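Local coordinates for periplasmic oligopeptide-binding protein (Burkholderia pseudomallei, PDB 3ZS6) that probably captures oligopeptides in the periplasm and delivers them to an ABC transport system, and holds a bound peptide in this structure, at residues Q258-K267 against G397-A408; R279-R288 against N465-F473. All coordinates share one frame; numbering follows the deposited sequence. Where two conformers were deposited one is given.

Both contacts are buried and meet on one mixed sheet, their centres about 12 Å apart. Interaction 1 pairs strand 260-266 with strand 401-407 deep in the chain, about 11 Å from its centre, and buries 1029 Å². Interaction 2 sets helix 276-285 and the turn after it against residues 465-473, about 21 Å from the centre, and buries 537 Å². Strand 260-266 lies between strands 401-407 and 470-480, so the contacts use neighbouring parts of the sheet. Their chemistry differs: backbone hydrogen bonding between strands, with tyrosines and a strand that also binds the peptide, in the first; arginine-to-carbonyl bonds and aliphatic packing in the second.

Interaction 1: residues Q258-K267 against G397-A408; sequences QLATYYYYLK and GKVQIARDGWFA
Tyr263 and Asp404 are brought together by their first torsions: chi1 of 72° sets the Tyr263 ring between its own backbone N and carbonyl carbon, while chi1 of -150° at Asp404 carries the carboxylate alongside that ring. The two groups point the same way, with planes 16° apart, and Asp404 CB sits over one face, 3.8 Å from the ring centroid, a CH-pi contact. Two waters join the Tyr263 hydroxyl to the carboxylate, one donating to Asp404 OD1 and the other to OD2. Asp404 OD1 also accepts from Gly405 N at 2.6 Å through its anti lone pair; this bond, with the water on each oxygen, restrains the carboxylate's rotation.

The backbones pair antiparallel. Straight bonds such as Ala408 N to Leu259 O (2.9 Å) occur beside bent ones: Asp404 N to Tyr263 O is short, at 2.8 Å, but clearly bent. At one end of the pairing, Ala260 CB lies over the centre of the Phe407 ring, 3.5 Å from its centroid. Near the other, Tyr265 CE1 packs on Val399 CG2 at 3.8 Å, while the Tyr265 hydroxyl bonds to Arg394 O.

CG and CD of Arg403 pass by the hydroxyl end of Tyr262, with CG 3.3 Å from Tyr262 OH, which bonds to His361. Bends at chi2 and chi3 then turn the guanidinium off an extended course. Arg403 NH1 forms a salt bridge with the backbone of the bound peptide, and Gly405 and Phe407 add backbone hydrogen bonds to the same ligand. The arrangement is an antiparallel strand pair whose second strand lines the peptide site of a family 5 solute-binding protein.

Interaction 2: residues R279-R288 against N465-F473; sequences REALAMVLDR and NDYPMVPLF
Tyr467 and Val470 meet Glu280 and Ala283 where helix 276-285 packs on the chain entering strand 470-480, a helix-on-sheet arrangement in this solute-binding fold. The nearest CA pairs, Glu280 with Tyr467 at 5.6 Å and Ala283 with Val470 at 5.7 Å, show how closely the two backbones approach.

The apolar contacts run from the helix into the turn after it. Glu280 CG comes within 3.5 Å of Tyr467 CE2, its carboxylate plane only 13° from that of the ring, and Ala283 CB touches both the Tyr467 ring and Val470 CG1. With chi1 of -177°, Val470 places CG1 anti to the backbone N, where it meets Ala283, Leu286 CD1 and the guanidinium of Arg288. Leu286 CD1 also packs on Leu472 CD2 at 3.6 Å.

The polar contacts across the pair are arginine bonds to backbone carbonyls. Arg279, bent at chi3, turns the edge of its guanidinium toward residues 466 and 467: NH2 donates to Asp466 O at 3.0 Å, and NE makes weak bonds to Asp466 O and Tyr467 O. Its NH1 is taken by Leu273 O, and the Tyr467 hydroxyl likewise bonds outside the pair, to Trp322. At the other end Arg288, at the start of helix 288-296 and extended from CG to NE, bridges the end of helix 276-285 and the strand. NE donates to Pro471 O at 3.1 Å, while both terminal nitrogens grip a single atom end-on: Ala283 O accepts from Arg288 NH2 at 2.8 Å and from NH1 at 3.2 Å, both close to the guanidinium plane.

Interaction 1: residues Q258-K267 against G397-A408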
loop_
_atom_site.group_PDB
_atom_site.type_symbol
_atom_site.label_atom_id
_atom_site.label_comp_id
_atom_site.label_asym_id
_atom_site.label_seq_id
_atom_site.Cartn_x
_atom_site.Cartn_y
_atom_site.Cartn_z
ATOM N N GLN A 258 -8.508 -8.725 -2.270
ATOM C CA GLN A 258 -7.933 -7.443 -2.662
ATOM C C GLN A 258 -6.736 -7.643 -3.579
ATOM O O GLN A 258 -6.195 -8.747 -3.654
ATOM C CB GLN A 258 -7.528 -6.645 -1.423
ATOM C CG GLN A 258 -8.663 -5.791 -0.868
ATOM C CD GLN A 258 -8.458 -5.415 0.585
ATOM O OE1 GLN A 258 -7.581 -5.958 1.259
ATOM N NE2 GLN A 258 -9.272 -4.487 1.079
ATOM N N LEU A 259 -6.338 -6.583 -4.285
ATOM C CA LEU A 259 -5.100 -6.606 -5.057
ATOM C C LEU A 259 -3.970 -6.284 -4.087
ATOM O O LEU A 259 -3.425 -5.178 -4.083
ATOM C CB LEU A 259 -5.131 -5.595 -6.209
ATOM C CG LEU A 259 -6.012 -5.934 -7.418
ATOM C CD1 LEU A 259 -6.044 -4.781 -8.433
ATOM C CD2 LEU A 259 -5.558 -7.238 -8.086
ATOM N N ALA A 260 -3.638 -7.256 -3.248
ATOM C CA ALA A 260 -2.710 -7.023 -2.155
ATOM C C ALA A 260 -2.101 -8.352 -1.722
ATOM O O ALA A 260 -2.783 -9.377 -1.715
ATOM C CB ALA A 260 -3.440 -6.336 -0.982
ATOM N N THR A 261 -0.819 -8.331 -1.372
ATOM C CA THR A 261 -0.085 -9.557 -1.058
ATOM C C THR A 261 0.537 -9.495 0.335
ATOM O O THR A 261 1.192 -8.513 0.693
ATOM C CB THR A 261 1.035 -9.804 -2.104
ATOM O OG1 THR A 261 0.464 -9.842 -3.418
ATOM C CG2 THR A 261 1.775 -11.124 -1.836
ATOM N N TYR A 262 0.328 -10.555 1.107
ATOM C CA TYR A 262 0.883 -10.696 2.444
ATOM C C TYR A 262 2.164 -11.517 2.297
ATOM O O TYR A 262 2.162 -12.590 1.681
ATOM C CB TYR A 262 -0.132 -11.429 3.329
ATOM C CG TYR A 262 0.156 -11.503 4.822
ATOM C CD1 TYR A 262 1.222 -12.247 5.317
ATOM C CD2 TYR A 262 -0.682 -10.877 5.737
ATOM C CE1 TYR A 262 1.465 -12.335 6.686
ATOM C CE2 TYR A 262 -0.451 -10.965 7.105
ATOM C CZ TYR A 262 0.621 -11.697 7.575
ATOM O OH TYR A 262 0.855 -11.786 8.937
ATOM N N TYR A 263 3.263 -11.006 2.834
ATOM C CA TYR A 263 4.548 -11.664 2.640
ATOM C C TYR A 263 5.553 -11.337 3.736
ATOM O O TYR A 263 5.409 -10.343 4.468
ATOM C CB TYR A 263 5.136 -11.306 1.270
ATOM C CG TYR A 263 5.649 -9.882 1.150
ATOM C CD1 TYR A 263 6.969 -9.570 1.459
ATOM C CD2 TYR A 263 4.812 -8.848 0.714
ATOM C CE1 TYR A 263 7.450 -8.264 1.339
ATOM C CE2 TYR A 263 5.284 -7.534 0.583
ATOM C CZ TYR A 263 6.604 -7.255 0.899
ATOM O OH TYR A 263 7.086 -5.972 0.780
ATOM N N TYR A 264 6.571 -12.185 3.847
ATOM C CA TYR A 264 7.633 -11.944 4.806
ATOM C C TYR A 264 8.844 -11.312 4.130
ATOM O O TYR A 264 9.407 -11.838 3.164
ATOM C CB TYR A 264 8.029 -13.228 5.543
ATOM C CG TYR A 264 7.131 -13.582 6.713
ATOM C CD1 TYR A 264 6.212 -12.675 7.219
ATOM C CD2 TYR A 264 7.211 -14.826 7.316
ATOM C CE1 TYR A 264 5.393 -13.007 8.299
ATOM C CE2 TYR A 264 6.408 -15.163 8.394
ATOM C CZ TYR A 264 5.495 -14.253 8.884
ATOM O OH TYR A 264 4.694 -14.604 9.963
ATOM N N TYR A 265 9.210 -10.157 4.650
ATOM C CA TYR A 265 10.421 -9.464 4.277
ATOM C C TYR A 265 11.592 -10.317 4.724
ATOM O O TYR A 265 11.534 -10.953 5.779
ATOM C CB TYR A 265 10.394 -8.131 5.015
ATOM C CG TYR A 265 11.669 -7.361 5.246
ATOM C CD1 TYR A 265 12.647 -7.824 6.121
ATOM C CD2 TYR A 265 11.841 -6.108 4.672
ATOM C CE1 TYR A 265 13.788 -7.080 6.373
ATOM C CE2 TYR A 265 12.970 -5.362 4.910
ATOM C CZ TYR A 265 13.941 -5.847 5.761
ATOM O OH TYR A 265 15.055 -5.088 5.998
ATOM N N LEU A 266 12.625 -10.367 3.888
ATOM C CA LEU A 266 13.900 -10.989 4.252
ATOM C C LEU A 266 15.017 -9.984 4.000
ATOM O O LEU A 266 15.095 -9.390 2.920
ATOM C CB LEU A 266 14.169 -12.242 3.409
ATOM C CG LEU A 266 13.202 -13.425 3.476
ATOM C CD1 LEU A 266 13.674 -14.523 2.513
ATOM C CD2 LEU A 266 13.068 -13.984 4.900
ATOM N N LYS A 267 15.879 -9.792 4.992
ATOM C CA LYS A 267 17.004 -8.873 4.858
ATOM C C LYS A 267 18.032 -9.477 3.917
ATOM O O LYS A 267 18.787 -10.369 4.310
ATOM C CB LYS A 267 17.643 -8.633 6.223
ATOM C CG LYS A 267 18.821 -7.671 6.215
ATOM C CD LYS A 267 19.451 -7.624 7.598
ATOM C CE LYS A 267 20.728 -6.813 7.624
ATOM N NZ LYS A 267 21.397 -6.923 8.952
ATOM N N GLY A 397 16.833 -1.957 7.550
ATOM C CA GLY A 397 17.353 -3.309 7.631
ATOM C C GLY A 397 17.735 -3.733 9.043
ATOM O O GLY A 397 18.675 -4.494 9.218
ATOM N N LYS A 398 17.004 -3.249 10.050
ATOM C CA LYS A 398 17.279 -3.613 11.444
ATOM C C LYS A 398 16.483 -4.832 11.921
ATOM O O LYS A 398 16.455 -5.153 13.115
ATOM C CB LYS A 398 17.041 -2.411 12.360
ATOM C CG LYS A 398 18.044 -1.297 12.101
ATOM C CD LYS A 398 17.820 -0.089 12.982
ATOM C CE LYS A 398 18.835 0.993 12.640
ATOM N NZ LYS A 398 18.810 2.107 13.618
ATOM N N VAL A 399 15.836 -5.505 10.975
ATOM C CA VAL A 399 15.109 -6.738 11.243
ATOM C C VAL A 399 15.547 -7.750 10.187
ATOM O O VAL A 399 15.962 -7.362 9.094
ATOM C CB VAL A 399 13.575 -6.512 11.174
ATOM C CG1 VAL A 399 13.085 -5.749 12.411
ATOM C CG2 VAL A 399 13.197 -5.753 9.903
ATOM N N GLN A 400 15.459 -9.037 10.512
ATOM C CA GLN A 400 15.956 -10.094 9.631
ATOM C C GLN A 400 14.829 -10.699 8.798
ATOM O O GLN A 400 14.899 -10.751 7.575
ATOM C CB GLN A 400 16.628 -11.195 10.456
ATOM C CG GLN A 400 17.911 -10.768 11.131
ATOM C CD GLN A 400 18.547 -11.899 11.910
ATOM O OE1 GLN A 400 17.959 -12.412 12.867
ATOM N NE2 GLN A 400 19.745 -12.310 11.493
ATOM N N ILE A 401 13.802 -11.181 9.485
ATOM C CA ILE A 401 12.584 -11.642 8.843
ATOM C C ILE A 401 11.482 -10.801 9.454
ATOM O O ILE A 401 11.442 -10.633 10.674
ATOM C CB ILE A 401 12.309 -13.127 9.142
ATOM C CG1 ILE A 401 13.528 -13.983 8.773
ATOM C CG2 ILE A 401 11.059 -13.588 8.415
ATOM C CD1 ILE A 401 13.337 -15.481 9.008
ATOM N N ALA A 402 10.607 -10.249 8.621
ATOM C CA ALA A 402 9.601 -9.314 9.123
ATOM C C ALA A 402 8.262 -9.459 8.404
ATOM O O ALA A 402 8.214 -9.724 7.203
ATOM C CB ALA A 402 10.113 -7.875 9.027
ATOM N N ARG A 403 7.180 -9.309 9.162
ATOM C CA ARG A 403 5.840 -9.272 8.587
ATOM C C ARG A 403 5.767 -8.066 7.632
ATOM O O ARG A 403 6.166 -6.946 7.986
ATOM C CB ARG A 403 4.794 -9.155 9.701
ATOM C CG ARG A 403 3.401 -9.695 9.322
ATOM C CD ARG A 403 2.761 -8.846 8.221
ATOM N NE ARG A 403 2.486 -7.497 8.694
ATOM C CZ ARG A 403 1.967 -6.519 7.946
ATOM N NH1 ARG A 403 1.670 -6.731 6.669
ATOM N NH2 ARG A 403 1.744 -5.322 8.482
ATOM N N ASP A 404 5.288 -8.302 6.416
ATOM C CA ASP A 404 5.137 -7.223 5.439
ATOM C C ASP A 404 3.887 -7.484 4.598
ATOM O O ASP A 404 3.183 -8.467 4.818
ATOM C CB ASP A 404 6.374 -7.115 4.544
ATOM C CG ASP A 404 6.637 -5.679 4.061
ATOM O OD1 ASP A 404 5.671 -4.935 3.791
ATOM O OD2 ASP A 404 7.819 -5.299 3.947
ATOM N N GLY A 405 3.622 -6.605 3.638
ATOM C CA GLY A 405 2.426 -6.698 2.819
ATOM C C GLY A 405 2.288 -5.445 1.973
ATOM O O GLY A 405 2.589 -4.344 2.435
ATOM N N TRP A 406 1.828 -5.609 0.737
ATOM C CA TRP A 406 1.724 -4.483 -0.188
ATOM C C TRP A 406 0.347 -4.461 -0.839
ATOM O O TRP A 406 -0.118 -5.484 -1.349
ATOM C CB TRP A 406 2.813 -4.607 -1.258
ATOM C CG TRP A 406 2.904 -3.466 -2.234
ATOM C CD1 TRP A 406 2.433 -3.443 -3.517
ATOM C CD2 TRP A 406 3.533 -2.201 -2.016
ATOM N NE1 TRP A 406 2.723 -2.237 -4.110
ATOM C CE2 TRP A 406 3.406 -1.457 -3.212
ATOM C CE3 TRP A 406 4.191 -1.618 -0.925
ATOM C CZ2 TRP A 406 3.901 -0.159 -3.345
ATOM C CZ3 TRP A 406 4.692 -0.326 -1.061
ATOM C CH2 TRP A 406 4.545 0.387 -2.264
ATOM N N PHE A 407 -0.303 -3.301 -0.791
ATOM C CA PHE A 407 -1.552 -3.037 -1.509
ATOM C C PHE A 407 -1.220 -2.314 -2.802
ATOM O O PHE A 407 -0.453 -1.342 -2.795
ATOM C CB PHE A 407 -2.471 -2.126 -0.678
ATOM C CG PHE A 407 -3.474 -2.870 0.152
ATOM C CD1 PHE A 407 -3.108 -3.441 1.361
ATOM C CD2 PHE A 407 -4.789 -2.998 -0.276
ATOM C CE1 PHE A 407 -4.031 -4.131 2.127
ATOM C CE2 PHE A 407 -5.725 -3.686 0.488
ATOM C CZ PHE A 407 -5.343 -4.252 1.689
ATOM N N ALA A 408 -1.786 -2.772 -3.913
ATOM C CA ALA A 408 -1.556 -2.105 -5.190
ATOM C C ALA A 408 -1.936 -0.625 -5.092
ATOM O O ALA A 408 -2.964 -0.292 -4.498
ATOM C CB ALA A 408 -2.374 -2.783 -6.278
HETATM O O HOH W 1 5.860 -3.757 1.444
HETATM O O HOH W 2 9.494 -5.591 1.348
#

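Interaction 2: residues R279-R288 against N465-F473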
loop_
_atom_site.group_PDB
_atom_site.type_symbol
_atom_site.label_atom_id
_atom_site.label_comp_id
_atom_site.label_asym_id
_atom_site.label_seq_id
_atom_site.Cartn_x
_atom_site.Cartn_y
_atom_site.Cartn_z
ATOM N N ARG A 279 17.046 -18.568 1.422
ATOM C CA ARG A 279 15.737 -17.908 1.276
ATOM C C ARG A 279 14.702 -18.865 0.686
ATOM O O ARG A 279 13.564 -18.955 1.160
ATOM C CB ARG A 279 15.843 -16.634 0.411
ATOM C CG ARG A 279 16.864 -15.604 0.927
ATOM C CD ARG A 279 16.687 -14.209 0.292
ATOM N NE ARG A 279 16.930 -14.208 -1.150
ATOM C CZ ARG A 279 18.095 -13.908 -1.721
ATOM N NH1 ARG A 279 19.149 -13.569 -0.977
ATOM N NH2 ARG A 279 18.203 -13.942 -3.045
ATOM N N GLU A 280 15.118 -19.583 -0.349
ATOM C CA GLU A 280 14.286 -20.561 -1.028
ATOM C C GLU A 280 13.847 -21.684 -0.085
ATOM O O GLU A 280 12.675 -22.071 -0.063
ATOM C CB GLU A 280 15.072 -21.145 -2.202
ATOM C CG GLU A 280 14.290 -22.091 -3.083
ATOM C CD GLU A 280 15.120 -22.594 -4.256
ATOM O OE1 GLU A 280 16.291 -22.169 -4.388
ATOM O OE2 GLU A 280 14.599 -23.403 -5.046
ATOM N N ALA A 281 14.791 -22.212 0.689
ATOM C CA ALA A 281 14.471 -23.257 1.660
ATOM C C ALA A 281 13.388 -22.800 2.641
ATOM O O ALA A 281 12.449 -23.539 2.937
ATOM C CB ALA A 281 15.720 -23.669 2.420
ATOM N N LEU A 282 13.531 -21.584 3.158
ATOM C CA LEU A 282 12.571 -21.055 4.115
ATOM C C LEU A 282 11.192 -20.945 3.476
ATOM O O LEU A 282 10.174 -21.241 4.109
ATOM C CB LEU A 282 13.025 -19.690 4.644
ATOM C CG LEU A 282 14.304 -19.649 5.493
ATOM C CD1 LEU A 282 14.702 -18.205 5.804
ATOM C CD2 LEU A 282 14.133 -20.445 6.786
ATOM N N ALA A 283 11.166 -20.541 2.211
ATOM C CA ALA A 283 9.909 -20.370 1.489
ATOM C C ALA A 283 9.176 -21.681 1.212
ATOM O O ALA A 283 7.957 -21.765 1.365
ATOM C CB ALA A 283 10.147 -19.619 0.182
ATOM N N MET A 284 9.914 -22.700 0.794
ATOM C CA MET A 284 9.286 -23.902 0.255
ATOM C C MET A 284 8.734 -24.830 1.330
ATOM O O MET A 284 7.921 -25.700 1.043
ATOM C CB MET A 284 10.255 -24.661 -0.665
ATOM C CG MET A 284 11.400 -25.344 0.045
ATOM S SD MET A 284 12.595 -26.034 -1.125
ATOM C CE MET A 284 11.527 -26.971 -2.211
ATOM N N VAL A 285 9.163 -24.641 2.570
ATOM C CA VAL A 285 8.693 -25.502 3.653
ATOM C C VAL A 285 7.345 -25.071 4.271
ATOM O O VAL A 285 6.622 -25.899 4.833
ATOM C CB VAL A 285 9.782 -25.644 4.734
ATOM C CG1 VAL A 285 9.179 -25.989 6.068
ATOM C CG2 VAL A 285 10.820 -26.692 4.298
ATOM N N LEU A 286 7.001 -23.789 4.155
ATOM C CA LEU A 286 5.750 -23.284 4.724
ATOM C C LEU A 286 4.514 -23.805 3.981
ATOM O O LEU A 286 4.408 -23.675 2.763
ATOM C CB LEU A 286 5.728 -21.749 4.730
ATOM C CG LEU A 286 6.865 -20.984 5.406
ATOM C CD1 LEU A 286 6.773 -19.499 5.043
ATOM C CD2 LEU A 286 6.863 -21.176 6.922
ATOM N N ASP A 287 3.576 -24.379 4.726
ATOM C CA ASP A 287 2.347 -24.919 4.149
ATOM C C ASP A 287 1.264 -23.834 4.112
ATOM O O ASP A 287 0.570 -23.604 5.107
ATOM C CB ASP A 287 1.878 -26.115 4.981
ATOM C CG ASP A 287 0.849 -26.966 4.261
ATOM O OD1 ASP A 287 0.065 -26.413 3.459
ATOM O OD2 ASP A 287 0.825 -28.193 4.511
ATOM N N ARG A 288 1.128 -23.175 2.962
ATOM C CA ARG A 288 0.214 -22.045 2.814
ATOM C C ARG A 288 -1.243 -22.502 2.725
ATOM O O ARG A 288 -2.172 -21.712 2.919
ATOM C CB ARG A 288 0.588 -21.220 1.581
ATOM C CG ARG A 288 2.007 -20.632 1.620
ATOM C CD ARG A 288 2.482 -20.284 0.207
ATOM N NE ARG A 288 3.822 -19.713 0.204
ATOM C CZ ARG A 288 4.925 -20.403 0.490
ATOM N NH1 ARG A 288 4.843 -21.694 0.823
ATOM N NH2 ARG A 288 6.111 -19.797 0.466
ATOM N N ASN A 465 12.171 -16.519 -8.647
ATOM C CA ASN A 465 13.085 -17.656 -8.581
ATOM C C ASN A 465 14.280 -17.363 -7.681
ATOM O O ASN A 465 14.992 -18.273 -7.257
ATOM C CB ASN A 465 13.541 -18.080 -9.977
ATOM C CG ASN A 465 12.489 -18.892 -10.709
ATOM O OD1 ASN A 465 11.942 -19.854 -10.167
ATOM N ND2 ASN A 465 12.192 -18.503 -11.940
ATOM N N ASP A 466 14.482 -16.084 -7.375
ATOM C CA ASP A 466 15.514 -15.674 -6.425
ATOM C C ASP A 466 14.988 -15.589 -4.984
ATOM O O ASP A 466 15.759 -15.408 -4.047
ATOM C CB ASP A 466 16.133 -14.334 -6.853
ATOM C CG ASP A 466 17.087 -14.477 -8.047
ATOM O OD1 ASP A 466 17.477 -15.619 -8.374
ATOM O OD2 ASP A 466 17.455 -13.447 -8.650
ATOM N N TYR A 467 13.672 -15.723 -4.814
ATOM C CA TYR A 467 13.045 -15.656 -3.482
ATOM C C TYR A 467 13.559 -14.502 -2.623
ATOM O O TYR A 467 13.971 -14.699 -1.483
ATOM C CB TYR A 467 13.183 -17.005 -2.759
ATOM C CG TYR A 467 12.552 -18.103 -3.571
ATOM C CD1 TYR A 467 11.197 -18.356 -3.476
ATOM C CD2 TYR A 467 13.297 -18.831 -4.496
ATOM C CE1 TYR A 467 10.599 -19.326 -4.244
ATOM C CE2 TYR A 467 12.709 -19.813 -5.267
ATOM C CZ TYR A 467 11.356 -20.054 -5.133
ATOM O OH TYR A 467 10.741 -21.023 -5.890
ATOM N N PRO A 468 13.531 -13.281 -3.178
ATOM C CA PRO A 468 13.965 -12.092 -2.440
ATOM C C PRO A 468 13.115 -11.834 -1.196
ATOM O O PRO A 468 13.601 -11.198 -0.258
ATOM C CB PRO A 468 13.798 -10.957 -3.463
ATOM C CG PRO A 468 12.800 -11.485 -4.471
ATOM C CD PRO A 468 13.108 -12.961 -4.554
ATOM N N MET A 469 11.872 -12.308 -1.202
ATOM C CA MET A 469 11.018 -12.294 -0.015
ATOM C C MET A 469 10.159 -13.557 -0.029
ATOM O O MET A 469 10.303 -14.390 -0.922
ATOM C CB MET A 469 10.129 -11.040 0.028
ATOM C CG MET A 469 9.286 -10.815 -1.231
ATOM S SD MET A 469 10.073 -9.719 -2.451
ATOM C CE MET A 469 9.791 -8.105 -1.693
ATOM N N VAL A 470 9.265 -13.705 0.946
ATOM C CA VAL A 470 8.450 -14.914 1.036
ATOM C C VAL A 470 6.960 -14.618 1.002
ATOM O O VAL A 470 6.342 -14.381 2.049
ATOM C CB VAL A 470 8.750 -15.709 2.326
ATOM C CG1 VAL A 470 7.935 -16.993 2.361
ATOM C CG2 VAL A 470 10.254 -15.996 2.451
ATOM N N PRO A 471 6.373 -14.634 -0.203
ATOM C CA PRO A 471 4.928 -14.444 -0.339
ATOM C C PRO A 471 4.169 -15.554 0.367
ATOM O O PRO A 471 4.579 -16.714 0.286
ATOM C CB PRO A 471 4.708 -14.536 -1.853
ATOM C CG PRO A 471 6.024 -14.087 -2.435
ATOM C CD PRO A 471 7.051 -14.686 -1.511
ATOM N N LEU A 472 3.070 -15.202 1.033
ATOM C CA LEU A 472 2.280 -16.170 1.785
ATOM C C LEU A 472 0.870 -16.349 1.219
ATOM O O LEU A 472 0.452 -17.469 0.935
ATOM C CB LEU A 472 2.197 -15.771 3.267
ATOM C CG LEU A 472 3.524 -15.818 4.032
ATOM C CD1 LEU A 472 3.345 -15.356 5.475
ATOM C CD2 LEU A 472 4.123 -17.229 3.972
ATOM N N PHE A 473 0.131 -15.251 1.078
ATOM C CA PHE A 473 -1.210 -15.332 0.520
ATOM C C PHE A 473 -1.723 -13.983 0.046
ATOM O O PHE A 473 -1.139 -12.933 0.339
ATOM C CB PHE A 473 -2.191 -15.946 1.535
ATOM C CG PHE A 473 -2.202 -15.249 2.860
ATOM C CD1 PHE A 473 -2.923 -14.078 3.030
ATOM C CD2 PHE A 473 -1.485 -15.762 3.939
ATOM C CE1 PHE A 473 -2.935 -13.420 4.253
ATOM C CE2 PHE A 473 -1.495 -15.111 5.169
ATOM C CZ PHE A 473 -2.217 -13.931 5.324
#